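Local coordinates for protein gene product PA4716 (Pseudomonas aeruginosa, PDB 1U0K) that is of unknown function but belongs to the PhzF family, with a diaminopimelate epimerase-like fold, and probably acts as an isomerase, at residues 82-87 / 116-121; 63-68 / 76-81; 154-159 / 233-238; 196-201 / 246-251; 38-43 / 280-285. One frame throughout, in Å; residues are numbered along the deposited sequence.

In the fold
Helix 78-90 carries contacts 1 and 2, whose centres lie about 14 Å apart; they touch where Ala120 CB approaches Leu80 O at 3.5 Å. Contact 2 is closest to the predicted active-site residue Glu48, its Ile65 side chain about 3 Å from that of Glu48. Contact 5, on helix 34-44, meets contact 2 through Arg42 NE and Leu68 O, 2.9 Å apart in a probable hydrogen bond. In the other half of the chain, helix 222-234 ends in contact 3 and packs on contact 4, their centres about 15 Å apart; the Gln248 side chain of contact 4 is about 10 Å from that of Glu48. Contacts 3 and 5 lie about 42 Å apart between centres.

Contact 1. Residues 82-87 / 116-121; sequences AAALLH and SGFYAE
Phe118 does most of the work against the helix, one face of its ring turned to Ala84 O and its rim reaching across to His87. The carbonyl oxygen Ala84 O stands 3.7 Å above the middle of the Phe118 ring, while Ala84 CB rests on Phe118 CB at 3.8 Å. On the same ring, Phe118 CE2 comes to 3.6 Å from His87 CG and lies over one face of the imidazole. The two rings are inclined at 48°, so neither a stack nor an edge-to-face pair results. With its first torsion at -60°, Phe118 has CG beside its own backbone N, which places the ring against the Ala84 carbonyl oxygen and beside His87. This half is close-packed. The other half is looser: Ala83 CB and Ala120 CB are the nearest atoms there, 4.3 Å apart, two small methyls with little surface to share. Neither end opens to solvent, since all five touching residues are buried. The axes of the short segments approach to 8.1 Å, with N-to-C directions 131° apart. Strand 117-129 has its backbone paired with strands 106-114 and 267-282; Leu109 and Trp98 pack on Ala83, Leu276 on Phe118 and Val274 on Ala84.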
# COMPACT_ATOMS: atom_id res chain seq x y z
N ALA A 82 16.02 -10.06 -2.96
CA ALA A 82 16.11 -11.32 -3.67
C ALA A 82 17.40 -12.08 -3.35
O ALA A 82 17.38 -13.29 -3.10
CB ALA A 82 15.98 -11.10 -5.17
N ALA A 83 18.54 -11.39 -3.33
CA ALA A 83 19.83 -12.00 -3.01
C ALA A 83 19.81 -12.65 -1.63
O ALA A 83 20.28 -13.76 -1.45
CB ALA A 83 20.96 -10.98 -3.13
N ALA A 84 19.25 -11.94 -0.66
CA ALA A 84 19.18 -12.44 0.71
C ALA A 84 18.31 -13.69 0.79
O ALA A 84 18.67 -14.67 1.46
CB ALA A 84 18.63 -11.36 1.63
N LEU A 85 17.18 -13.67 0.09
CA LEU A 85 16.28 -14.81 0.08
C LEU A 85 16.94 -16.00 -0.59
O LEU A 85 16.84 -17.11 -0.08
CB LEU A 85 14.93 -14.47 -0.59
CG LEU A 85 14.01 -15.69 -0.69
CD1 LEU A 85 13.60 -16.18 0.70
CD2 LEU A 85 12.81 -15.41 -1.54
N LEU A 86 17.63 -15.79 -1.71
CA LEU A 86 18.31 -16.89 -2.39
C LEU A 86 19.37 -17.53 -1.49
O LEU A 86 19.54 -18.74 -1.52
CB LEU A 86 18.92 -16.41 -3.70
CG LEU A 86 17.90 -16.03 -4.78
CD1 LEU A 86 18.60 -15.37 -5.94
CD2 LEU A 86 17.12 -17.23 -5.27
N HIS A 87 20.05 -16.72 -0.70
CA HIS A 87 21.04 -17.21 0.28
C HIS A 87 20.35 -18.05 1.35
O HIS A 87 20.80 -19.14 1.69
CB HIS A 87 21.76 -16.01 0.91
CG HIS A 87 23.07 -16.32 1.55
ND1 HIS A 87 23.33 -17.48 2.26
CD2 HIS A 87 24.20 -15.57 1.64
CE1 HIS A 87 24.57 -17.43 2.73
NE2 HIS A 87 25.12 -16.29 2.36
N SER A 116 20.68 -11.80 12.63
CA SER A 116 19.39 -12.46 12.40
C SER A 116 19.04 -12.58 10.91
O SER A 116 18.12 -13.33 10.52
CB SER A 116 18.27 -11.72 13.14
OG SER A 116 18.25 -10.33 12.82
N GLY A 117 19.76 -11.84 10.06
CA GLY A 117 19.46 -11.83 8.64
C GLY A 117 20.69 -11.88 7.76
O GLY A 117 21.54 -12.77 7.91
N PHE A 118 20.75 -10.94 6.83
CA PHE A 118 21.75 -10.93 5.77
C PHE A 118 22.23 -9.51 5.51
O PHE A 118 21.60 -8.54 5.90
CB PHE A 118 21.17 -11.51 4.47
CG PHE A 118 20.70 -12.93 4.61
CD1 PHE A 118 19.43 -13.22 5.09
CD2 PHE A 118 21.55 -13.99 4.30
CE1 PHE A 118 19.02 -14.54 5.27
CE2 PHE A 118 21.15 -15.30 4.47
CZ PHE A 118 19.88 -15.57 4.95
N TYR A 119 23.39 -9.41 4.87
CA TYR A 119 23.85 -8.19 4.24
C TYR A 119 24.01 -8.51 2.77
O TYR A 119 24.67 -9.48 2.42
CB TYR A 119 25.19 -7.71 4.82
CG TYR A 119 25.56 -6.34 4.32
CD1 TYR A 119 25.08 -5.20 4.94
CD2 TYR A 119 26.36 -6.18 3.19
CE1 TYR A 119 25.40 -3.94 4.47
CE2 TYR A 119 26.68 -4.93 2.70
CZ TYR A 119 26.19 -3.81 3.34
OH TYR A 119 26.52 -2.57 2.85
N ALA A 120 23.42 -7.68 1.92
CA ALA A 120 23.49 -7.87 0.48
C ALA A 120 23.99 -6.60 -0.20
O ALA A 120 23.73 -5.49 0.25
CB ALA A 120 22.12 -8.25 -0.06
N GLU A 121 24.72 -6.79 -1.30
CA GLU A 121 25.28 -5.69 -2.06
C GLU A 121 25.18 -5.97 -3.55
O GLU A 121 25.26 -7.11 -3.99
CB GLU A 121 26.74 -5.53 -1.67
CG GLU A 121 27.48 -4.39 -2.32
CD GLU A 121 28.94 -4.41 -1.91
OE1 GLU A 121 29.23 -4.05 -0.75
OE2 GLU A 121 29.79 -4.83 -2.72

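Contact 2. Residues 63-68 / 76-81; sequences ARIFTL and GHPLLG
Pro78 lies with the CB-CG edge of its ring across the two branches of Ile65, one carbon against each. Its CG meets Ile65 CG2 at 4.0 Å, and its CB meets the other branch, with Ile65 CD1 4.1 Å away. The two side chains cross at about a right angle. Ile65 owes this shape to its first torsion (-61°), which sets CG1 beside the backbone N and leaves CG2 trans to that nitrogen, spreading the branches toward the helix. A second bump comes from Leu79: its CD2 drops between the tip of Ile65, with CD1 4.1 Å off, and the methyl of Ala63, whose CB is 4.4 Å from that CD2. Ala63 and Ile65, two apart on the strand, present the same face, and Leu79 CD2 rests against the small methyl of the alanine. Helix 78-90 connects strand 60-67 to its parallel neighbour 96-101, consistent with the diaminopimelate epimerase-like fold, in which strands curl round a central helix. Ile65, His77 and Pro78 all touch Glu48, the predicted active-site residue, so these side chains form part of its surroundings. Pro78 CD sits 3.4 Å above the centre of the His77 ring, and Leu79 N is hydrogen-bonded to Gly76 O at 3.0 Å. Leu80 packs on Ala120 and Met122 of strand 117-129.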
# COMPACT_ATOMS: atom_id res chain seq x y z
N ALA A 63 14.61 -11.59 -13.33
CA ALA A 63 13.78 -10.88 -12.36
C ALA A 63 12.84 -9.90 -13.05
O ALA A 63 13.15 -9.35 -14.11
CB ALA A 63 14.64 -10.17 -11.39
N ARG A 64 11.68 -9.71 -12.44
CA ARG A 64 10.72 -8.72 -12.89
C ARG A 64 10.31 -7.94 -11.64
O ARG A 64 9.96 -8.54 -10.62
CB ARG A 64 9.48 -9.39 -13.50
CG ARG A 64 9.73 -10.37 -14.65
CD ARG A 64 10.00 -9.73 -15.98
NE ARG A 64 8.89 -8.93 -16.50
CZ ARG A 64 7.84 -9.40 -17.16
NH1 ARG A 64 7.67 -10.69 -17.37
NH2 ARG A 64 6.94 -8.54 -17.61
N ILE A 65 10.40 -6.61 -11.71
CA ILE A 65 10.08 -5.73 -10.59
C ILE A 65 8.90 -4.86 -10.96
O ILE A 65 8.87 -4.26 -12.02
CB ILE A 65 11.28 -4.83 -10.22
CG1 ILE A 65 12.49 -5.66 -9.80
CG2 ILE A 65 10.89 -3.87 -9.12
CD1 ILE A 65 13.79 -4.86 -9.73
N PHE A 66 7.91 -4.82 -10.07
CA PHE A 66 6.73 -3.99 -10.25
C PHE A 66 6.49 -3.09 -9.06
O PHE A 66 6.66 -3.50 -7.91
CB PHE A 66 5.49 -4.86 -10.42
CG PHE A 66 5.46 -5.66 -11.68
CD1 PHE A 66 6.19 -6.83 -11.78
CD2 PHE A 66 4.67 -5.27 -12.75
CE1 PHE A 66 6.15 -7.57 -12.96
CE2 PHE A 66 4.63 -6.00 -13.92
CZ PHE A 66 5.37 -7.15 -14.02
N THR A 67 6.04 -1.87 -9.35
CA THR A 67 5.35 -1.06 -8.35
C THR A 67 3.85 -1.29 -8.51
O THR A 67 3.41 -2.01 -9.39
CB THR A 67 5.65 0.44 -8.50
OG1 THR A 67 5.09 0.91 -9.72
CG2 THR A 67 7.12 0.72 -8.56
N LEU A 68 3.05 -0.63 -7.69
CA LEU A 68 1.61 -0.74 -7.84
C LEU A 68 1.14 -0.06 -9.12
O LEU A 68 0.03 -0.32 -9.58
CB LEU A 68 0.87 -0.18 -6.62
CG LEU A 68 0.61 -1.26 -5.56
CD1 LEU A 68 1.85 -1.59 -4.79
CD2 LEU A 68 -0.50 -0.85 -4.62
N GLY A 76 17.56 -2.02 -8.63
CA GLY A 76 16.99 -1.42 -7.42
C GLY A 76 17.13 -2.33 -6.20
O GLY A 76 17.58 -3.47 -6.35
N HIS A 77 16.71 -1.86 -5.02
CA HIS A 77 16.77 -2.64 -3.77
C HIS A 77 15.91 -3.94 -3.67
O HIS A 77 16.17 -4.77 -2.81
CB HIS A 77 16.46 -1.75 -2.56
CG HIS A 77 15.02 -1.37 -2.49
ND1 HIS A 77 14.47 -0.41 -3.31
CD2 HIS A 77 14.00 -1.89 -1.77
CE1 HIS A 77 13.18 -0.33 -3.08
NE2 HIS A 77 12.86 -1.22 -2.15
N PRO A 78 14.88 -4.13 -4.50
CA PRO A 78 14.30 -5.48 -4.60
C PRO A 78 15.34 -6.54 -4.94
O PRO A 78 15.19 -7.68 -4.53
CB PRO A 78 13.27 -5.33 -5.73
CG PRO A 78 12.85 -3.92 -5.61
CD PRO A 78 14.14 -3.18 -5.35
N LEU A 79 16.40 -6.17 -5.65
CA LEU A 79 17.47 -7.12 -5.97
C LEU A 79 18.25 -7.54 -4.72
O LEU A 79 18.61 -8.70 -4.61
CB LEU A 79 18.41 -6.57 -7.06
CG LEU A 79 17.82 -6.20 -8.42
CD1 LEU A 79 18.94 -5.73 -9.36
CD2 LEU A 79 17.07 -7.31 -9.10
N LEU A 80 18.48 -6.61 -3.79
CA LEU A 80 19.12 -6.93 -2.52
C LEU A 80 18.31 -7.95 -1.73
O LEU A 80 18.86 -8.90 -1.18
CB LEU A 80 19.30 -5.68 -1.67
CG LEU A 80 20.22 -4.62 -2.26
CD1 LEU A 80 20.32 -3.47 -1.27
CD2 LEU A 80 21.59 -5.19 -2.61
N GLY A 81 16.99 -7.72 -1.68
CA GLY A 81 16.09 -8.64 -0.99
C GLY A 81 16.08 -10.01 -1.64
O GLY A 81 16.14 -11.03 -0.94

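Contact 3. Residues 154-159 / 233-238; sequences GHPPRV and VEYGLA
Tyr235 and Arg158 approach one another at about a right angle, the guanidinium plane turned 80° from the phenol ring. Arg158 NH1 donates to Tyr235 OH over 3.2 Å, and the N-H points almost straight at the oxygen, at 172°. The hydroxyl lies in the guanidinium plane, at its edge on the side of CD. A bend at the third torsion swings the guanidinium round so that NH1 reaches this oxygen; Arg158 CD is itself 3.1 Å from Tyr235 OH. The other terminal nitrogen, NH2, bonds the carbonyl O of Gly130, so the group is fixed from both ends.

Pro156 approaches the tyrosine differently: its CG rests 3.5 Å from Tyr235 CE2 and its CD lies over the ring face, the two groups inclined to one another. Beyond it, His155 and Leu237 come from opposite directions. Leu237 CD1 is poised 3.9 Å over the imidazole centroid of His155, only 7° off the ring normal, which is a CH-pi contact, while Leu237 CD2 is 3.7 Å from His155 CE1. Tyr231 of helix 222-234 meets the Tyr235 ring, and its OH bonds Pro156 O.

Helix 222-234 ends just before Tyr235, in a Schellman motif: Gly236, with positive phi, is the C-prime residue, Leu237 N reaches Leu232 O, and the Gly236 N to Val233 O bond is weak.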
# COMPACT_ATOMS: atom_id res chain seq x y z
N GLY A 154 23.50 25.07 -4.25
CA GLY A 154 24.41 25.58 -5.25
C GLY A 154 24.98 24.56 -6.22
O GLY A 154 26.00 24.83 -6.88
N HIS A 155 24.35 23.39 -6.31
CA HIS A 155 24.83 22.34 -7.20
C HIS A 155 23.76 22.05 -8.22
O HIS A 155 22.58 22.15 -7.93
CB HIS A 155 25.16 21.08 -6.39
CG HIS A 155 26.00 21.36 -5.20
ND1 HIS A 155 27.36 21.56 -5.28
CD2 HIS A 155 25.67 21.50 -3.89
CE1 HIS A 155 27.84 21.80 -4.07
NE2 HIS A 155 26.83 21.77 -3.21
N PRO A 156 24.18 21.69 -9.43
CA PRO A 156 23.25 21.63 -10.55
C PRO A 156 22.28 20.46 -10.42
O PRO A 156 22.74 19.33 -10.21
CB PRO A 156 24.17 21.45 -11.76
CG PRO A 156 25.42 20.82 -11.22
CD PRO A 156 25.55 21.29 -9.82
N PRO A 157 20.98 20.70 -10.50
CA PRO A 157 20.05 19.60 -10.74
C PRO A 157 20.49 18.87 -11.99
O PRO A 157 20.88 19.51 -12.98
CB PRO A 157 18.70 20.30 -10.92
CG PRO A 157 18.84 21.54 -10.12
CD PRO A 157 20.26 21.99 -10.37
N ARG A 158 20.49 17.55 -11.94
CA ARG A 158 20.83 16.75 -13.10
C ARG A 158 20.13 15.42 -13.10
O ARG A 158 19.81 14.89 -12.05
CB ARG A 158 22.33 16.52 -13.17
CG ARG A 158 23.02 17.67 -13.84
CD ARG A 158 24.31 17.34 -14.37
NE ARG A 158 24.28 16.71 -15.68
CZ ARG A 158 25.37 16.24 -16.25
NH1 ARG A 158 26.53 16.35 -15.62
NH2 ARG A 158 25.33 15.68 -17.45
N VAL A 159 19.90 14.91 -14.29
CA VAL A 159 19.33 13.58 -14.46
C VAL A 159 20.50 12.61 -14.37
O VAL A 159 21.47 12.73 -15.11
CB VAL A 159 18.61 13.45 -15.80
CG1 VAL A 159 18.04 12.03 -15.97
CG2 VAL A 159 17.50 14.50 -15.89
N VAL A 233 29.93 12.09 -5.65
CA VAL A 233 31.34 11.87 -5.97
C VAL A 233 31.79 12.71 -7.17
O VAL A 233 32.90 13.24 -7.19
CB VAL A 233 31.60 10.35 -6.17
CG1 VAL A 233 32.95 10.09 -6.82
CG2 VAL A 233 31.51 9.64 -4.84
N GLU A 234 30.91 12.84 -8.16
CA GLU A 234 31.20 13.61 -9.38
C GLU A 234 31.43 15.10 -9.07
O GLU A 234 32.29 15.74 -9.68
CB GLU A 234 30.05 13.44 -10.39
CG GLU A 234 30.12 14.32 -11.63
CD GLU A 234 31.37 14.09 -12.45
OE1 GLU A 234 31.62 12.94 -12.86
OE2 GLU A 234 32.11 15.08 -12.69
N TYR A 235 30.67 15.63 -8.12
CA TYR A 235 30.71 17.05 -7.79
C TYR A 235 31.55 17.32 -6.53
O TYR A 235 31.46 18.39 -5.93
CB TYR A 235 29.28 17.61 -7.68
CG TYR A 235 28.62 17.69 -9.04
CD1 TYR A 235 27.76 16.69 -9.48
CD2 TYR A 235 28.91 18.74 -9.92
CE1 TYR A 235 27.18 16.74 -10.74
CE2 TYR A 235 28.33 18.80 -11.18
CZ TYR A 235 27.47 17.80 -11.58
OH TYR A 235 26.90 17.86 -12.83
N GLY A 236 32.38 16.34 -6.16
CA GLY A 236 33.36 16.51 -5.10
C GLY A 236 32.78 16.63 -3.71
O GLY A 236 33.41 17.21 -2.82
N LEU A 237 31.58 16.10 -3.52
CA LEU A 237 30.87 16.19 -2.25
C LEU A 237 31.01 14.90 -1.44
O LEU A 237 30.60 14.86 -0.28
CB LEU A 237 29.40 16.49 -2.51
CG LEU A 237 29.13 17.86 -3.14
CD1 LEU A 237 27.81 17.86 -3.90
CD2 LEU A 237 29.15 18.95 -2.09
N ALA A 238 31.55 13.86 -2.06
CA ALA A 238 31.93 12.63 -1.36
C ALA A 238 33.17 12.01 -2.01
O ALA A 238 33.43 12.21 -3.20
CB ALA A 238 30.77 11.63 -1.35

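Contact 4. Residues 196-201 / 246-251; sequences FVYLLD and LHQGRF
A single hydrogen bond ties Tyr198 to Gln248, with Tyr198 OH donating to Gln248 OE1 over 2.8 Å. The chains come from opposite directions. Tyr198 is swung out with CG trans to the backbone N (chi1 -166°), which projects the phenol away from the strand toward Gln248. The glutamine answers with an extended chain: its first torsion is likewise trans, and beyond CG it stays straight, so that the amide is carried the full length of the side chain to the hydroxyl. The amide is turned 72° from the ring plane, and OE1 lies in the plane of the ring, at its edge. Seen from the carbonyl, however, the hydroxyl oxygen lies 55° above the C=O plane, so the approach is not along a lone pair. The rotation of the amide is fixed from its other end, where NE2 bonds Asp218 O and Thr221 OG1. These grips hold a buried polar pair without charge.

Around it the ring packs on Ala224 and Val228 of helix 222-234, which also receives Leu200 and Leu246. Strand 196-201, strand 244-248 and this helix thus share one core, consistent with the second domain of a diaminopimelate epimerase-like fold, with helix 222-234 as its packing centre.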
# COMPACT_ATOMS: atom_id res chain seq x y z
N PHE A 196 11.55 9.97 -12.54
CA PHE A 196 11.14 10.44 -11.22
C PHE A 196 12.06 11.54 -10.70
O PHE A 196 13.20 11.65 -11.15
CB PHE A 196 11.20 9.31 -10.21
CG PHE A 196 10.23 8.20 -10.49
CD1 PHE A 196 10.66 7.03 -11.12
CD2 PHE A 196 8.89 8.34 -10.15
CE1 PHE A 196 9.76 6.02 -11.39
CE2 PHE A 196 7.99 7.32 -10.42
CZ PHE A 196 8.42 6.17 -11.04
N VAL A 197 11.55 12.31 -9.75
CA VAL A 197 12.33 13.32 -9.03
C VAL A 197 12.78 12.74 -7.69
O VAL A 197 12.00 12.09 -6.98
CB VAL A 197 11.49 14.59 -8.73
CG1 VAL A 197 12.28 15.56 -7.85
CG2 VAL A 197 11.07 15.28 -10.01
N TYR A 198 14.05 12.98 -7.35
CA TYR A 198 14.60 12.64 -6.05
C TYR A 198 15.14 13.93 -5.40
O TYR A 198 16.10 14.52 -5.89
CB TYR A 198 15.72 11.60 -6.19
CG TYR A 198 16.13 10.94 -4.90
CD1 TYR A 198 15.51 9.78 -4.45
CD2 TYR A 198 17.16 11.46 -4.13
CE1 TYR A 198 15.89 9.16 -3.26
CE2 TYR A 198 17.55 10.85 -2.93
CZ TYR A 198 16.91 9.71 -2.50
OH TYR A 198 17.30 9.11 -1.31
N LEU A 199 14.48 14.37 -4.33
CA LEU A 199 14.94 15.55 -3.59
C LEU A 199 16.14 15.17 -2.73
O LEU A 199 16.11 14.15 -2.05
CB LEU A 199 13.83 16.10 -2.69
CG LEU A 199 12.49 16.46 -3.34
CD1 LEU A 199 11.57 17.10 -2.32
CD2 LEU A 199 12.69 17.37 -4.53
N LEU A 200 17.18 16.00 -2.76
CA LEU A 200 18.47 15.64 -2.19
C LEU A 200 19.08 16.78 -1.37
O LEU A 200 19.37 17.83 -1.90
CB LEU A 200 19.44 15.25 -3.30
CG LEU A 200 20.85 14.80 -2.90
CD1 LEU A 200 20.78 13.55 -2.04
CD2 LEU A 200 21.68 14.55 -4.14
N ASP A 201 19.26 16.53 -0.07
CA ASP A 201 20.13 17.34 0.77
C ASP A 201 21.55 16.78 0.67
O ASP A 201 21.85 15.74 1.25
CB ASP A 201 19.61 17.31 2.21
CG ASP A 201 20.59 17.90 3.22
OD1 ASP A 201 21.49 18.66 2.80
OD2 ASP A 201 20.52 17.65 4.43
N LEU A 246 23.87 6.91 2.74
CA LEU A 246 22.75 7.78 2.45
C LEU A 246 21.62 7.48 3.42
O LEU A 246 21.50 6.36 3.93
CB LEU A 246 22.26 7.58 1.02
CG LEU A 246 23.28 7.76 -0.10
CD1 LEU A 246 22.59 7.61 -1.44
CD2 LEU A 246 24.00 9.12 0.00
N HIS A 247 20.81 8.49 3.69
CA HIS A 247 19.72 8.37 4.64
C HIS A 247 18.41 8.60 3.92
O HIS A 247 18.31 9.48 3.07
CB HIS A 247 19.87 9.37 5.79
CG HIS A 247 21.23 9.36 6.42
ND1 HIS A 247 21.64 8.38 7.29
CD2 HIS A 247 22.28 10.20 6.28
CE1 HIS A 247 22.88 8.61 7.67
NE2 HIS A 247 23.30 9.71 7.06
N GLN A 248 17.42 7.79 4.25
CA GLN A 248 16.07 7.95 3.70
C GLN A 248 15.06 7.31 4.63
O GLN A 248 15.37 6.34 5.32
CB GLN A 248 15.98 7.31 2.31
CG GLN A 248 14.84 7.85 1.45
CD GLN A 248 14.77 7.19 0.08
OE1 GLN A 248 15.80 6.93 -0.54
NE2 GLN A 248 13.55 6.90 -0.39
N GLY A 249 13.86 7.86 4.66
CA GLY A 249 12.74 7.23 5.34
C GLY A 249 12.31 7.80 6.67
O GLY A 249 11.31 7.36 7.23
N ARG A 250 13.04 8.79 7.18
CA ARG A 250 12.76 9.29 8.54
C ARG A 250 11.43 10.03 8.65
O ARG A 250 10.82 10.03 9.71
CB ARG A 250 13.94 10.13 9.07
CG ARG A 250 13.92 11.61 8.78
CD ARG A 250 15.01 12.37 9.53
NE ARG A 250 15.41 13.60 8.85
CZ ARG A 250 14.78 14.77 8.96
NH1 ARG A 250 13.71 14.91 9.74
NH2 ARG A 250 15.24 15.82 8.28
N PHE A 251 10.97 10.64 7.55
CA PHE A 251 9.67 11.31 7.52
C PHE A 251 8.49 10.33 7.48
O PHE A 251 7.34 10.73 7.64
CB PHE A 251 9.59 12.28 6.34
CG PHE A 251 10.61 13.39 6.38
CD1 PHE A 251 11.81 13.27 5.70
CD2 PHE A 251 10.38 14.54 7.13
CE1 PHE A 251 12.76 14.28 5.75
CE2 PHE A 251 11.32 15.55 7.18
CZ PHE A 251 12.51 15.43 6.49

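Contact 5. Residues 38-43 / 280-285; sequences QAWTRE and AELLTS
Trp40 and Leu282 come from opposite directions, their CA atoms 11.0 Å apart and bridged by the two side chains. The contact is mainly apolar. Leu282 CD1 lies 3.8 Å from Trp40 CZ2, beside the benzo part of the indole; the still closer approach of the other methyl, CD2, is doubtful and carries no weight. The first torsion of the tryptophan, -92°, lies off the usual staggered values. Phe26 adds an edge-to-face ring contact to the same indole, so that aromatic and aliphatic neighbours share it.

On the polar side there is little. Thr284 OG1 stands at the edge of the indole, near its plane, 4.3 Å from Trp40 CZ2, and makes no bond to it.

Backbone bonds order each side separately. In helix 34-44, Arg42 N reaches Gln38 O at 3.1 Å and Glu43 N reaches Ala39 O at 2.9 Å. Strand 267-282 is paired with strand 6-12 and, at Ala280 to Leu282, in an antiparallel ladder with a strand of the second subunit. That subunit also offers its Arg254 for a salt bridge to Glu43 OE2.

The chemistry is therefore divided: apolar contacts join helix and strand inside the chain with no directional bond between them, while charge, backbone pairing and some apolar packing, including Leu18 of the second subunit on Trp40, join the subunits beside it.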
# COMPACT_ATOMS: atom_id res chain seq x y z
N GLN A 38 1.50 -8.15 -11.98
CA GLN A 38 1.00 -6.83 -11.61
C GLN A 38 -0.12 -6.93 -10.58
O GLN A 38 -0.17 -6.13 -9.65
CB GLN A 38 0.54 -6.03 -12.83
CG GLN A 38 0.07 -4.62 -12.50
CD GLN A 38 1.16 -3.72 -11.96
OE1 GLN A 38 1.35 -3.60 -10.74
NE2 GLN A 38 1.90 -3.11 -12.86
N ALA A 39 -0.99 -7.92 -10.74
CA ALA A 39 -2.12 -8.09 -9.84
C ALA A 39 -1.65 -8.51 -8.44
O ALA A 39 -2.19 -8.05 -7.45
CB ALA A 39 -3.13 -9.08 -10.40
N TRP A 40 -0.65 -9.39 -8.37
CA TRP A 40 -0.08 -9.82 -7.08
C TRP A 40 0.64 -8.67 -6.40
O TRP A 40 0.62 -8.55 -5.18
CB TRP A 40 0.87 -11.03 -7.25
CG TRP A 40 0.20 -12.33 -7.10
CD1 TRP A 40 -0.09 -13.23 -8.08
CD2 TRP A 40 -0.33 -12.88 -5.89
NE1 TRP A 40 -0.73 -14.32 -7.55
CE2 TRP A 40 -0.89 -14.13 -6.20
CE3 TRP A 40 -0.35 -12.45 -4.56
CZ2 TRP A 40 -1.48 -14.94 -5.24
CZ3 TRP A 40 -0.95 -13.26 -3.61
CH2 TRP A 40 -1.50 -14.48 -3.95
N THR A 41 1.28 -7.80 -7.18
CA THR A 41 1.95 -6.63 -6.62
C THR A 41 0.91 -5.74 -5.93
O THR A 41 1.12 -5.25 -4.81
CB THR A 41 2.69 -5.88 -7.74
OG1 THR A 41 3.70 -6.74 -8.30
CG2 THR A 41 3.46 -4.69 -7.18
N ARG A 42 -0.23 -5.55 -6.58
CA ARG A 42 -1.33 -4.75 -6.02
C ARG A 42 -1.96 -5.45 -4.82
O ARG A 42 -2.42 -4.78 -3.88
CB ARG A 42 -2.36 -4.45 -7.09
CG ARG A 42 -1.87 -3.39 -8.05
CD ARG A 42 -2.63 -3.32 -9.35
NE ARG A 42 -2.01 -2.30 -10.19
CZ ARG A 42 -2.28 -2.10 -11.48
NH1 ARG A 42 -3.18 -2.86 -12.10
NH2 ARG A 42 -1.66 -1.14 -12.14
N GLU A 43 -1.98 -6.77 -4.83
CA GLU A 43 -2.48 -7.55 -3.70
C GLU A 43 -1.65 -7.30 -2.44
O GLU A 43 -2.20 -7.03 -1.37
CB GLU A 43 -2.46 -9.04 -4.03
CG GLU A 43 -3.09 -9.93 -2.98
CD GLU A 43 -4.58 -9.78 -2.89
OE1 GLU A 43 -5.13 -10.14 -1.84
OE2 GLU A 43 -5.23 -9.33 -3.87
N ALA A 280 4.93 -17.19 2.90
CA ALA A 280 3.53 -17.37 2.57
C ALA A 280 3.35 -18.44 1.50
O ALA A 280 4.05 -18.42 0.48
CB ALA A 280 2.93 -16.06 2.08
N GLU A 281 2.44 -19.36 1.74
CA GLU A 281 2.05 -20.39 0.79
C GLU A 281 0.81 -19.96 0.04
O GLU A 281 -0.18 -19.59 0.66
CB GLU A 281 1.77 -21.68 1.55
CG GLU A 281 3.02 -22.41 1.97
CD GLU A 281 3.59 -23.27 0.85
OE1 GLU A 281 4.83 -23.31 0.75
OE2 GLU A 281 2.82 -23.89 0.07
N LEU A 282 0.83 -19.99 -1.30
CA LEU A 282 -0.32 -19.62 -2.10
C LEU A 282 -1.32 -20.76 -2.07
O LEU A 282 -0.95 -21.93 -2.20
CB LEU A 282 0.08 -19.32 -3.56
CG LEU A 282 0.91 -18.07 -3.79
CD1 LEU A 282 0.96 -17.80 -5.28
CD2 LEU A 282 0.39 -16.88 -3.02
N LEU A 283 -2.58 -20.40 -1.92
CA LEU A 283 -3.68 -21.35 -1.76
C LEU A 283 -4.57 -21.39 -3.00
O LEU A 283 -5.49 -22.19 -3.06
CB LEU A 283 -4.50 -20.97 -0.52
CG LEU A 283 -3.71 -20.92 0.80
CD1 LEU A 283 -4.60 -20.35 1.89
CD2 LEU A 283 -3.19 -22.29 1.18
N THR A 284 -4.32 -20.51 -3.96
CA THR A 284 -5.13 -20.45 -5.18
C THR A 284 -4.50 -21.29 -6.28
O THR A 284 -3.44 -21.88 -6.09
CB THR A 284 -5.28 -19.00 -5.68
OG1 THR A 284 -3.99 -18.41 -5.82
CG2 THR A 284 -6.01 -18.16 -4.65
N SER A 285 -5.16 -21.34 -7.43
CA SER A 285 -4.70 -22.19 -8.53
C SER A 285 -3.52 -21.52 -9.24
O SER A 285 -3.45 -20.28 -9.33
CB SER A 285 -5.85 -22.48 -9.49
OG SER A 285 -6.46 -21.29 -9.94